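Local coordinates for putative polysaccharide biosynthesis protein with aminopeptidase-like domain (Clostridium acetobutylicum, PDB 3K9T) that is of unknown activity but binds one zinc ion per subunit and probably takes part in making modified polysaccharides, with no peptidase activity expected, at residues 32-37 / 97-102; 92-97 / 189-194; 123-128 / 324-329; 137-142 / 156-161. All blocks are in the same frame, centred on the assembly; numbering follows the deposited sequence.

Interaction 1. Residues 32-37 / 97-102; sequences SITGNG and MSYSVP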
loop_
_atom_site.group_PDB
_atom_site.type_symbol
_atom_site.label_atom_id
_atom_site.label_comp_id
_atom_site.label_asym_id
_atom_site.label_seq_id
_atom_site.Cartn_x
_atom_site.Cartn_y
_atom_site.Cartn_z
ATOM N N SER A 32 24.285 27.741 -27.225
ATOM C CA SER A 32 24.680 26.351 -27.397
ATOM C C SER A 32 25.274 25.969 -26.013
ATOM O O SER A 32 25.103 26.720 -25.037
ATOM C CB SER A 32 25.695 26.201 -28.537
ATOM O OG SER A 32 26.058 24.843 -28.744
ATOM N N ILE A 33 25.972 24.838 -25.918
ATOM C CA ILE A 33 26.592 24.456 -24.646
ATOM C C ILE A 33 27.780 25.347 -24.258
ATOM O O ILE A 33 28.245 25.298 -23.133
ATOM C CB ILE A 33 26.986 22.983 -24.593
ATOM C CG1 ILE A 33 27.896 22.583 -25.744
ATOM C CG2 ILE A 33 25.734 22.112 -24.603
ATOM C CD1 ILE A 33 28.573 21.203 -25.449
ATOM N N THR A 34 28.290 26.108 -25.220
ATOM C CA THR A 34 29.354 27.067 -25.013
ATOM C C THR A 34 29.046 28.241 -25.933
ATOM O O THR A 34 28.108 28.172 -26.711
ATOM C CB THR A 34 30.763 26.497 -25.358
ATOM O OG1 THR A 34 30.851 26.239 -26.768
ATOM C CG2 THR A 34 31.049 25.233 -24.565
ATOM N N GLY A 35 29.797 29.327 -25.813
ATOM C CA GLY A 35 29.731 30.396 -26.809
ATOM C C GLY A 35 29.263 31.767 -26.373
ATOM O O GLY A 35 28.768 31.955 -25.249
ATOM N N ASN A 36 29.409 32.730 -27.282
ATOM C CA ASN A 36 29.018 34.114 -26.978
ATOM C C ASN A 36 27.503 34.305 -26.775
ATOM O O ASN A 36 27.062 35.282 -26.183
ATOM C CB ASN A 36 29.560 35.095 -28.035
ATOM C CG ASN A 36 31.070 35.287 -27.948
ATOM O OD1 ASN A 36 31.663 35.190 -26.885
ATOM N ND2 ASN A 36 31.687 35.561 -29.074
ATOM N N GLY A 37 26.715 33.346 -27.230
ATOM C CA GLY A 37 25.274 33.412 -27.061
ATOM C C GLY A 37 24.962 33.168 -25.617
ATOM O O GLY A 37 24.082 33.820 -25.041
HETATM N N MSE A 97 22.545 23.296 -37.370
HETATM C CA MSE A 97 22.808 22.256 -36.388
HETATM C C MSE A 97 23.883 22.781 -35.419
HETATM O O MSE A 97 24.960 23.214 -35.835
HETATM C CB MSE A 97 23.252 20.986 -37.104
HETATM C CG MSE A 97 23.594 19.799 -36.191
HETATM SE SE MSE A 97 24.499 18.410 -37.214
HETATM C CE MSE A 97 22.928 17.743 -38.170
ATOM N N SER A 98 23.569 22.766 -34.125
ATOM C CA SER A 98 24.443 23.365 -33.129
ATOM C C SER A 98 25.770 22.628 -33.154
ATOM O O SER A 98 25.793 21.410 -33.216
ATOM C CB SER A 98 23.814 23.307 -31.736
ATOM O OG SER A 98 24.456 24.191 -30.831
ATOM N N TYR A 99 26.851 23.396 -33.082
ATOM C CA TYR A 99 28.225 22.915 -33.163
ATOM C C TYR A 99 28.649 22.594 -34.599
ATOM O O TYR A 99 29.658 21.914 -34.795
ATOM C CB TYR A 99 28.531 21.765 -32.166
ATOM C CG TYR A 99 29.165 22.238 -30.862
ATOM C CD1 TYR A 99 28.505 23.153 -30.035
ATOM C CD2 TYR A 99 30.417 21.791 -30.459
ATOM C CE1 TYR A 99 29.065 23.595 -28.839
ATOM C CE2 TYR A 99 31.006 22.261 -29.247
ATOM C CZ TYR A 99 30.324 23.165 -28.451
ATOM O OH TYR A 99 30.857 23.619 -27.252
ATOM N N SER A 100 27.930 23.120 -35.596
ATOM C CA SER A 100 28.301 22.883 -36.996
ATOM C C SER A 100 29.709 23.403 -37.303
ATOM O O SER A 100 30.028 24.570 -37.058
ATOM C CB SER A 100 27.306 23.517 -37.998
ATOM O OG SER A 100 26.142 22.715 -38.196
ATOM N N VAL A 101 30.541 22.520 -37.843
ATOM C CA VAL A 101 31.878 22.894 -38.331
ATOM C C VAL A 101 31.723 23.956 -39.439
ATOM O O VAL A 101 30.706 23.999 -40.097
ATOM C CB VAL A 101 32.635 21.637 -38.815
ATOM C CG1 VAL A 101 32.881 20.693 -37.623
ATOM C CG2 VAL A 101 31.844 20.916 -39.905
ATOM N N PRO A 102 32.692 24.869 -39.600
ATOM C CA PRO A 102 32.518 25.863 -40.662
ATOM C C PRO A 102 32.572 25.237 -42.066
ATOM O O PRO A 102 33.334 24.298 -42.275
ATOM C CB PRO A 102 33.706 26.807 -40.468
ATOM C CG PRO A 102 34.680 26.046 -39.657
ATOM C CD PRO A 102 33.914 25.100 -38.818
#
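At the seam between the aminopeptidase-like region and its insert, a type II turn from Met97 to Ser100 presents Ser98 and Tyr99 to the loop that leads into helix 36-45. Two hydroxyl pairs carry the contact. Ser32 OG donates to Ser98 OG at 2.7 Å; in both serines the hydroxyl swings opposite its own backbone N (chi1 -178° in Ser32, -164° in Ser98), which brings the two short arms end to end. The same Ser32 OG lies in the plane of the Tyr99 ring, at its edge, 3.2 Å from CD1. Farther along, Ile33 lies across Tyr99 at about a right angle, its CG1 3.5 Å from CE1, its aliphatic chain packing obliquely on the aromatic carbons. At the phenol end Thr34 OG1 donates to Tyr99 OH at 2.7 Å; that OH is also bonded to Lys69 O, and Thr34 OG1 to the backbone N of Trp71. Trp71 stacks on the Tyr99 ring and Tyr132 meets it edge-to-face. Small hydroxyl side chains suit this buried seam because they bond without needing charge. The phenol, held by its oxygen and by neighbours along its ring, has little freedom to turn, and its buried polar end is satisfied.

Interaction 2. Residues 92-97 / 189-194; sequences NNLHVM and CHPSMC. With ZN (zinc ion), chain B.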
loop_
_atom_site.group_PDB
_atom_site.type_symbol
_atom_site.label_atom_id
_atom_site.label_comp_id
_atom_site.label_asym_id
_atom_site.label_seq_id
_atom_site.Cartn_x
_atom_site.Cartn_y
_atom_site.Cartn_z
ATOM N N ASN A 92 16.048 32.287 -38.403
ATOM C CA ASN A 92 15.807 31.364 -37.299
ATOM C C ASN A 92 17.104 30.611 -37.007
ATOM O O ASN A 92 17.658 29.997 -37.904
ATOM C CB ASN A 92 14.669 30.395 -37.646
ATOM C CG ASN A 92 14.034 29.769 -36.408
ATOM O OD1 ASN A 92 14.722 29.395 -35.448
ATOM N ND2 ASN A 92 12.708 29.668 -36.416
ATOM N N ASN A 93 17.607 30.660 -35.773
ATOM C CA ASN A 93 18.892 29.993 -35.497
ATOM C C ASN A 93 18.743 28.459 -35.403
ATOM O O ASN A 93 19.730 27.722 -35.297
ATOM C CB ASN A 93 19.659 30.631 -34.323
ATOM C CG ASN A 93 18.876 30.626 -33.020
ATOM O OD1 ASN A 93 18.139 29.668 -32.714
ATOM N ND2 ASN A 93 19.063 31.684 -32.215
ATOM N N LEU A 94 17.500 27.988 -35.471
ATOM C CA LEU A 94 17.253 26.550 -35.509
ATOM C C LEU A 94 17.633 25.956 -36.891
ATOM O O LEU A 94 17.830 24.741 -37.004
ATOM C CB LEU A 94 15.810 26.221 -35.114
ATOM C CG LEU A 94 15.293 26.551 -33.696
ATOM C CD1 LEU A 94 13.888 25.919 -33.500
ATOM C CD2 LEU A 94 16.242 26.088 -32.571
ATOM N N HIS A 95 17.770 26.823 -37.910
ATOM C CA HIS A 95 18.248 26.428 -39.244
ATOM C C HIS A 95 19.667 25.815 -39.277
ATOM O O HIS A 95 20.004 25.179 -40.266
ATOM C CB HIS A 95 18.227 27.595 -40.245
ATOM C CG HIS A 95 16.861 27.988 -40.702
ATOM N ND1 HIS A 95 15.983 27.095 -41.269
ATOM C CD2 HIS A 95 16.227 29.185 -40.700
ATOM C CE1 HIS A 95 14.852 27.716 -41.565
ATOM N NE2 HIS A 95 14.979 28.991 -41.249
ATOM N N VAL A 96 20.494 26.022 -38.249
ATOM C CA VAL A 96 21.839 25.444 -38.211
ATOM C C VAL A 96 21.942 24.446 -37.069
ATOM O O VAL A 96 21.485 24.714 -35.959
ATOM C CB VAL A 96 22.963 26.509 -38.031
ATOM C CG1 VAL A 96 24.331 25.833 -37.873
ATOM C CG2 VAL A 96 23.007 27.429 -39.213
HETATM N N MSE A 97 22.545 23.296 -37.370
HETATM C CA MSE A 97 22.808 22.256 -36.388
HETATM C C MSE A 97 23.883 22.781 -35.419
HETATM O O MSE A 97 24.960 23.214 -35.835
HETATM C CB MSE A 97 23.252 20.986 -37.104
HETATM C CG MSE A 97 23.594 19.799 -36.191
HETATM SE SE MSE A 97 24.499 18.410 -37.214
HETATM C CE MSE A 97 22.928 17.743 -38.170
ATOM N N CYS A 189 21.644 26.137 -22.640
ATOM C CA CYS A 189 22.223 25.704 -23.899
ATOM C C CYS A 189 21.266 25.703 -25.105
ATOM O O CYS A 189 21.723 25.642 -26.249
ATOM C CB CYS A 189 22.787 24.306 -23.707
ATOM S SG CYS A 189 21.535 23.116 -23.139
ATOM N N HIS A 190 19.954 25.749 -24.875
ATOM C CA HIS A 190 19.015 25.774 -25.998
ATOM C C HIS A 190 18.888 27.169 -26.612
ATOM O O HIS A 190 18.745 28.159 -25.881
ATOM C CB HIS A 190 17.650 25.312 -25.569
ATOM C CG HIS A 190 17.562 23.846 -25.330
ATOM N ND1 HIS A 190 18.551 23.137 -24.687
ATOM C CD2 HIS A 190 16.578 22.961 -25.618
ATOM C CE1 HIS A 190 18.175 21.876 -24.584
ATOM N NE2 HIS A 190 16.988 21.744 -25.146
ATOM N N PRO A 191 18.925 27.245 -27.945
ATOM C CA PRO A 191 18.822 28.534 -28.659
ATOM C C PRO A 191 17.387 29.093 -28.714
ATOM O O PRO A 191 16.771 29.195 -27.632
ATOM C CB PRO A 191 19.457 28.235 -30.028
ATOM C CG PRO A 191 19.302 26.757 -30.197
ATOM C CD PRO A 191 19.357 26.158 -28.839
ATOM N N SER A 192 16.865 29.441 -29.904
ATOM C CA SER A 192 15.533 30.105 -30.017
ATOM C C SER A 192 14.337 29.149 -29.911
ATOM O O SER A 192 13.628 28.890 -30.888
ATOM C CB SER A 192 15.421 30.918 -31.319
ATOM O OG SER A 192 16.427 31.907 -31.399
HETATM N N MSE A 193 14.154 28.608 -28.712
HETATM C CA MSE A 193 12.984 27.819 -28.342
HETATM C C MSE A 193 12.581 28.305 -26.941
HETATM O O MSE A 193 13.447 28.612 -26.105
HETATM C CB MSE A 193 13.282 26.322 -28.357
HETATM C CG MSE A 193 13.607 25.755 -29.764
HETATM SE SE MSE A 193 14.393 24.037 -29.570
HETATM C CE MSE A 193 16.188 24.586 -28.957
ATOM N N CYS A 194 11.274 28.374 -26.707
ATOM C CA CYS A 194 10.732 28.984 -25.520
ATOM C C CYS A 194 10.492 28.051 -24.316
ATOM O O CYS A 194 11.106 28.251 -23.296
ATOM C CB CYS A 194 9.460 29.744 -25.900
ATOM S SG CYS A 194 9.813 31.176 -26.968
HETATM ZN ZN ZN B . 15.680 20.164 -25.120
HETATM O O HOH W 1 12.800 29.282 -33.292
HETATM O O HOH W 2 16.507 32.588 -34.025
#
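Asn93 and Ser192 make the close, polar part of this contact, with Leu94 packing beside them. Asn93 CG lies between its backbone N and carbonyl carbon (chi1 59°), which turns the amide to Ser192. Ser192 N donates to Asn93 OD1 at 3.1 Å, in the carbonyl plane and on a lone pair. The amide's other end is held less well: ND2 reaches Ser192 OG at 2.8 Å, but the bond is bent to 116° and weak. Asparagine suits the place because one flat group can accept from the backbone and offer an N-H to the hydroxyl, whose stronger tie is to Phe27 O. Both methyls of Leu94 rest against CG of Met193, a selenomethionine, CD1 at 3.8 Å, while CD2 meets Pro191 CG. Ser192 centres an inverse gamma turn in the loop between strand 181-187 and helix 194-211, which carries the zinc ligand His190; facing it, Asn92 OD1 accepts from Leu94 N in an Asx turn at the start of the 3-10 segment 93-95. The Asn92 side is looser and wet. A water donates to Asn92 OD1 and, at 2.6 Å, to Ser192 O. A second accepts from Asn93 N and donates to Ser192 OG.

Interaction 3. Residues 123-128 / 324-329; sequences KDRIPY and YHTSAD. With ZN (zinc ion), chain B.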
loop_
_atom_site.group_PDB
_atom_site.type_symbol
_atom_site.label_atom_id
_atom_site.label_comp_id
_atom_site.label_asym_id
_atom_site.label_seq_id
_atom_site.Cartn_x
_atom_site.Cartn_y
_atom_site.Cartn_z
ATOM N N LYS A 123 4.924 19.492 -41.671
ATOM C CA LYS A 123 5.593 20.074 -42.823
ATOM C C LYS A 123 5.973 21.539 -42.711
ATOM O O LYS A 123 6.613 22.094 -43.592
ATOM C CB LYS A 123 4.750 19.811 -44.083
ATOM C CG LYS A 123 4.587 18.308 -44.409
ATOM C CD LYS A 123 4.336 18.082 -45.893
ATOM C CE LYS A 123 2.961 18.558 -46.284
ATOM N NZ LYS A 123 2.926 19.101 -47.661
ATOM N N ASP A 124 5.610 22.130 -41.589
ATOM C CA ASP A 124 5.840 23.527 -41.288
ATOM C C ASP A 124 6.845 23.756 -40.127
ATOM O O ASP A 124 7.010 24.885 -39.677
ATOM C CB ASP A 124 4.495 24.122 -40.892
ATOM C CG ASP A 124 3.784 23.313 -39.720
ATOM O OD1 ASP A 124 3.911 22.043 -39.602
ATOM O OD2 ASP A 124 3.055 23.975 -38.927
ATOM N N ARG A 125 7.500 22.707 -39.635
ATOM C CA ARG A 125 8.389 22.858 -38.484
ATOM C C ARG A 125 9.836 22.756 -38.855
ATOM O O ARG A 125 10.196 22.015 -39.749
ATOM C CB ARG A 125 8.054 21.807 -37.418
ATOM C CG ARG A 125 6.667 22.045 -36.803
ATOM C CD ARG A 125 6.359 21.095 -35.719
ATOM N NE ARG A 125 4.980 21.223 -35.231
ATOM C CZ ARG A 125 4.430 20.396 -34.341
ATOM N NH1 ARG A 125 5.146 19.403 -33.840
ATOM N NH2 ARG A 125 3.167 20.556 -33.943
ATOM N N ILE A 126 10.672 23.533 -38.169
ATOM C CA ILE A 126 12.115 23.439 -38.341
ATOM C C ILE A 126 12.625 22.544 -37.208
ATOM O O ILE A 126 12.385 22.800 -36.042
ATOM C CB ILE A 126 12.800 24.813 -38.322
ATOM C CG1 ILE A 126 12.172 25.746 -39.372
ATOM C CG2 ILE A 126 14.326 24.661 -38.571
ATOM C CD1 ILE A 126 12.527 27.257 -39.185
ATOM N N PRO A 127 13.297 21.453 -37.547
ATOM C CA PRO A 127 13.822 20.670 -36.447
ATOM C C PRO A 127 15.088 21.278 -35.823
ATOM O O PRO A 127 15.907 21.849 -36.534
ATOM C CB PRO A 127 14.131 19.314 -37.091
ATOM C CG PRO A 127 14.318 19.586 -38.534
ATOM C CD PRO A 127 13.550 20.841 -38.860
ATOM N N TYR A 128 15.210 21.142 -34.503
ATOM C CA TYR A 128 16.418 21.508 -33.747
ATOM C C TYR A 128 17.362 20.319 -33.639
ATOM O O TYR A 128 17.005 19.281 -33.114
ATOM C CB TYR A 128 16.036 22.020 -32.347
ATOM C CG TYR A 128 17.171 22.177 -31.350
ATOM C CD1 TYR A 128 18.271 23.001 -31.607
ATOM C CD2 TYR A 128 17.109 21.533 -30.134
ATOM C CE1 TYR A 128 19.307 23.128 -30.676
ATOM C CE2 TYR A 128 18.130 21.652 -29.190
ATOM C CZ TYR A 128 19.226 22.436 -29.468
ATOM O OH TYR A 128 20.168 22.538 -28.476
ATOM N N TYR A 324 8.123 20.124 -29.326
ATOM C CA TYR A 324 9.386 20.315 -28.630
ATOM C C TYR A 324 10.533 19.986 -29.603
ATOM O O TYR A 324 10.360 19.229 -30.558
ATOM C CB TYR A 324 9.429 19.519 -27.322
ATOM C CG TYR A 324 10.320 18.342 -27.301
ATOM C CD1 TYR A 324 10.015 17.222 -28.034
ATOM C CD2 TYR A 324 11.470 18.330 -26.485
ATOM C CE1 TYR A 324 10.846 16.126 -28.025
ATOM C CE2 TYR A 324 12.306 17.231 -26.453
ATOM C CZ TYR A 324 11.972 16.129 -27.237
ATOM O OH TYR A 324 12.749 14.994 -27.255
ATOM N N HIS A 325 11.661 20.640 -29.393
ATOM C CA HIS A 325 12.819 20.570 -30.283
ATOM C C HIS A 325 12.487 20.968 -31.718
ATOM O O HIS A 325 13.081 20.501 -32.657
ATOM C CB HIS A 325 13.510 19.199 -30.151
ATOM C CG HIS A 325 14.313 19.071 -28.895
ATOM N ND1 HIS A 325 15.200 18.048 -28.675
ATOM C CD2 HIS A 325 14.384 19.867 -27.799
ATOM C CE1 HIS A 325 15.764 18.203 -27.492
ATOM N NE2 HIS A 325 15.284 19.300 -26.942
ATOM N N THR A 326 11.522 21.856 -31.874
ATOM C CA THR A 326 11.209 22.424 -33.167
ATOM C C THR A 326 10.830 23.901 -33.011
ATOM O O THR A 326 10.622 24.397 -31.892
ATOM C CB THR A 326 10.023 21.712 -33.848
ATOM O OG1 THR A 326 8.799 22.259 -33.346
ATOM C CG2 THR A 326 10.067 20.166 -33.654
ATOM N N SER A 327 10.729 24.589 -34.152
ATOM C CA SER A 327 10.376 25.992 -34.218
ATOM C C SER A 327 8.951 26.282 -33.736
ATOM O O SER A 327 8.564 27.426 -33.601
ATOM C CB SER A 327 10.547 26.480 -35.656
ATOM O OG SER A 327 9.792 25.688 -36.577
ATOM N N ALA A 328 8.163 25.241 -33.497
ATOM C CA ALA A 328 6.810 25.368 -32.960
ATOM C C ALA A 328 6.876 25.847 -31.491
ATOM O O ALA A 328 5.965 26.504 -31.000
ATOM C CB ALA A 328 6.085 24.021 -33.080
ATOM N N ASP A 329 7.955 25.500 -30.793
ATOM C CA ASP A 329 8.199 25.975 -29.440
ATOM C C ASP A 329 8.693 27.437 -29.494
ATOM O O ASP A 329 9.857 27.750 -29.168
ATOM C CB ASP A 329 9.239 25.089 -28.748
ATOM C CG ASP A 329 9.405 25.420 -27.262
ATOM O OD1 ASP A 329 8.624 26.254 -26.762
ATOM O OD2 ASP A 329 10.305 24.846 -26.599
HETATM ZN ZN ZN B . 15.680 20.164 -25.120
HETATM O O HOH W 3 7.237 26.653 -36.878
#
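A zinc ligand here has an aromatic ring on each face: His325 binds the zinc ion through NE2 at 2.0 Å while Tyr128 of the insert turns its ring edge onto one face and Tyr324 covers the opposite one. Tyr128 and His325 form a T-shaped pair, planes at 84°, with Tyr128 CD2 3.9 Å from His325 CG. The first torsion of Tyr128 (chi1 168°) sends the ring opposite its backbone N. That N donates to His325 O at 2.9 Å from above the carbonyl plane, so backbone and ring grip the same histidine. One residue back, Pro127 forms a single antiparallel bridge with Thr326, a non-hydrogen-bonded pair whose flanking residues make the bonds, so the missing N-H of proline costs nothing. Ser327 N donates to Ile126 O on a lone pair, and Ile126 N gives a straight 2.8 Å bond to Ser327 OG, a serine small enough to lie against the backbone. Extended Arg125 sets one guanidinium face over Ala328 CB and salt-bridges Asp322. The contact joins the insert, between strands 116-117 and 139-140, to the loop before helix 336-355; there the Asp329 carboxylate accepts from the backbone N of Asn195 and Asp196, starting helix 194-211.

Interaction 4. Residues 137-142 / 156-161; sequences WGFSLT and VVIDSS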
loop_
_atom_site.group_PDB
_atom_site.type_symbol
_atom_site.label_atom_id
_atom_site.label_comp_id
_atom_site.label_asym_id
_atom_site.label_seq_id
_atom_site.Cartn_x
_atom_site.Cartn_y
_atom_site.Cartn_z
ATOM N N TRP A 137 28.045 18.935 -39.649
ATOM C CA TRP A 137 27.335 20.163 -39.987
ATOM C C TRP A 137 25.964 19.893 -40.620
ATOM O O TRP A 137 25.775 18.933 -41.351
ATOM C CB TRP A 137 28.178 21.107 -40.874
ATOM C CG TRP A 137 28.445 20.648 -42.273
ATOM C CD1 TRP A 137 29.484 19.886 -42.681
ATOM C CD2 TRP A 137 27.675 20.943 -43.449
ATOM N NE1 TRP A 137 29.405 19.664 -44.030
ATOM C CE2 TRP A 137 28.309 20.310 -44.530
ATOM C CE3 TRP A 137 26.509 21.669 -43.691
ATOM C CZ2 TRP A 137 27.823 20.380 -45.842
ATOM C CZ3 TRP A 137 26.023 21.748 -45.013
ATOM C CH2 TRP A 137 26.684 21.104 -46.064
ATOM N N GLY A 138 24.997 20.748 -40.339
ATOM C CA GLY A 138 23.679 20.554 -40.908
ATOM C C GLY A 138 22.827 21.799 -40.985
ATOM O O GLY A 138 23.078 22.783 -40.294
ATOM N N PHE A 139 21.836 21.754 -41.864
ATOM C CA PHE A 139 20.830 22.784 -41.941
ATOM C C PHE A 139 19.467 22.134 -41.714
ATOM O O PHE A 139 19.188 21.029 -42.250
ATOM C CB PHE A 139 20.814 23.470 -43.306
ATOM C CG PHE A 139 21.913 24.461 -43.515
ATOM C CD1 PHE A 139 21.749 25.792 -43.141
ATOM C CD2 PHE A 139 23.129 24.064 -44.053
ATOM C CE1 PHE A 139 22.766 26.718 -43.323
ATOM C CE2 PHE A 139 24.155 24.984 -44.246
ATOM C CZ PHE A 139 23.974 26.311 -43.881
ATOM N N SER A 140 18.617 22.822 -40.941
ATOM C CA SER A 140 17.238 22.420 -40.772
ATOM C C SER A 140 16.314 23.348 -41.562
ATOM O O SER A 140 16.593 24.530 -41.699
ATOM C CB SER A 140 16.885 22.482 -39.305
ATOM O OG SER A 140 17.415 21.379 -38.620
ATOM N N LEU A 141 15.216 22.813 -42.087
ATOM C CA LEU A 141 14.198 23.634 -42.783
ATOM C C LEU A 141 12.839 22.945 -42.772
ATOM O O LEU A 141 12.738 21.752 -42.428
ATOM C CB LEU A 141 14.588 23.932 -44.229
ATOM C CG LEU A 141 14.655 22.778 -45.220
ATOM C CD1 LEU A 141 14.712 23.360 -46.613
ATOM C CD2 LEU A 141 15.846 21.845 -44.926
ATOM N N THR A 142 11.785 23.682 -43.135
ATOM C CA THR A 142 10.484 23.043 -43.147
ATOM C C THR A 142 10.441 22.128 -44.347
ATOM O O THR A 142 11.111 22.381 -45.368
ATOM C CB THR A 142 9.268 24.016 -43.164
ATOM O OG1 THR A 142 9.143 24.682 -44.448
ATOM C CG2 THR A 142 9.339 24.999 -41.950
ATOM N N VAL A 156 26.769 27.261 -50.081
ATOM C CA VAL A 156 26.515 26.782 -48.739
ATOM C C VAL A 156 27.556 27.373 -47.811
ATOM O O VAL A 156 28.744 27.068 -47.923
ATOM C CB VAL A 156 26.596 25.259 -48.685
ATOM C CG1 VAL A 156 26.302 24.747 -47.256
ATOM C CG2 VAL A 156 25.634 24.655 -49.718
ATOM N N VAL A 157 27.092 28.217 -46.896
ATOM C CA VAL A 157 27.950 28.914 -45.966
ATOM C C VAL A 157 27.494 28.700 -44.520
ATOM O O VAL A 157 26.342 28.971 -44.181
ATOM C CB VAL A 157 27.926 30.448 -46.239
ATOM C CG1 VAL A 157 28.719 31.183 -45.180
ATOM C CG2 VAL A 157 28.453 30.762 -47.615
ATOM N N ILE A 158 28.392 28.163 -43.701
ATOM C CA ILE A 158 28.250 28.185 -42.252
ATOM C C ILE A 158 29.527 28.857 -41.731
ATOM O O ILE A 158 30.595 28.238 -41.712
ATOM C CB ILE A 158 28.119 26.787 -41.595
ATOM C CG1 ILE A 158 26.874 26.046 -42.086
ATOM C CG2 ILE A 158 28.068 26.933 -40.083
ATOM C CD1 ILE A 158 26.822 24.546 -41.649
ATOM N N ASP A 159 29.404 30.119 -41.323
ATOM C CA ASP A 159 30.515 30.906 -40.803
ATOM C C ASP A 159 30.582 30.725 -39.298
ATOM O O ASP A 159 30.062 31.547 -38.534
ATOM C CB ASP A 159 30.335 32.393 -41.157
ATOM C CG ASP A 159 31.543 33.236 -40.793
ATOM O OD1 ASP A 159 32.593 32.644 -40.449
ATOM O OD2 ASP A 159 31.433 34.486 -40.848
ATOM N N SER A 160 31.245 29.646 -38.884
ATOM C CA SER A 160 31.344 29.273 -37.475
ATOM C C SER A 160 32.786 29.055 -37.071
ATOM O O SER A 160 33.673 29.082 -37.918
ATOM C CB SER A 160 30.546 27.973 -37.234
ATOM O OG SER A 160 30.992 26.922 -38.071
ATOM N N SER A 161 33.021 28.856 -35.773
ATOM C CA SER A 161 34.344 28.462 -35.283
ATOM C C SER A 161 34.197 27.443 -34.192
ATOM O O SER A 161 33.243 27.500 -33.429
ATOM C CB SER A 161 35.150 29.651 -34.741
ATOM O OG SER A 161 34.489 30.256 -33.650
#
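Trp137 and Phe139 turn toward strand 153-163 from one side of their chain, and Val156 and Ile158, alternate residues of that strand, turn back toward them. The two aromatic rings also meet: Phe139 CD2 lies in the plane of the Trp137 ring at its edge, and Trp137 CZ3 lies likewise at the edge of the Phe139 ring. Ile158 comes at Phe139 from the opposite direction, CG1 3.4 Å from CZ, and its CD1 then reaches Trp137 CE3 at 3.5 Å, its chain oblique to the indole. Val156 uses one branch for both rings: CG1, set opposite the backbone N (chi1 -179°), stands 3.7 Å from Phe139 CE2 and 3.8 Å from Trp137 CZ3, with the indole crossing it at about a right angle. At the ring edge, Phe139 CZ also approaches Val157 O at 3.6 Å. Beta-branched residues suit the strand, and their methyl and methylene groups pack obliquely against the aromatic carbons; the contact is almost wholly apolar. Strand 139-140 pairs in parallel with 116-117, and through Trp137 and Phe139 this edge packs on strand 153-163 of the insert's four-stranded antiparallel sheet, where Val103 and Met107 of strand 103-108 extend the apolar layer.

Overall arrangement
Interactions 2 and 3 meet at the zinc ion, to which they bring His190 and His325; their NE2 atoms are 3.5 Å apart, and Asp196 completes the protein ligands. They also pack directly, Met193 CE lying 3.4 Å from Tyr128 CD2. Interaction 1 shares Met97 with interaction 2, its Ile33 side chain about 10 Å from the zinc ion. Interaction 4 lies wholly in the insert, away from the metal, yet is hydrogen-bonded to the others: Ser100 O to Ser160 OG (2.7 Å), His95 ND1 to Ser140 O (2.7 Å) and Pro127 O to Ser140 OG (2.6 Å). Interactions 1, 2 and 3 thus join the insert to the aminopeptidase-like region.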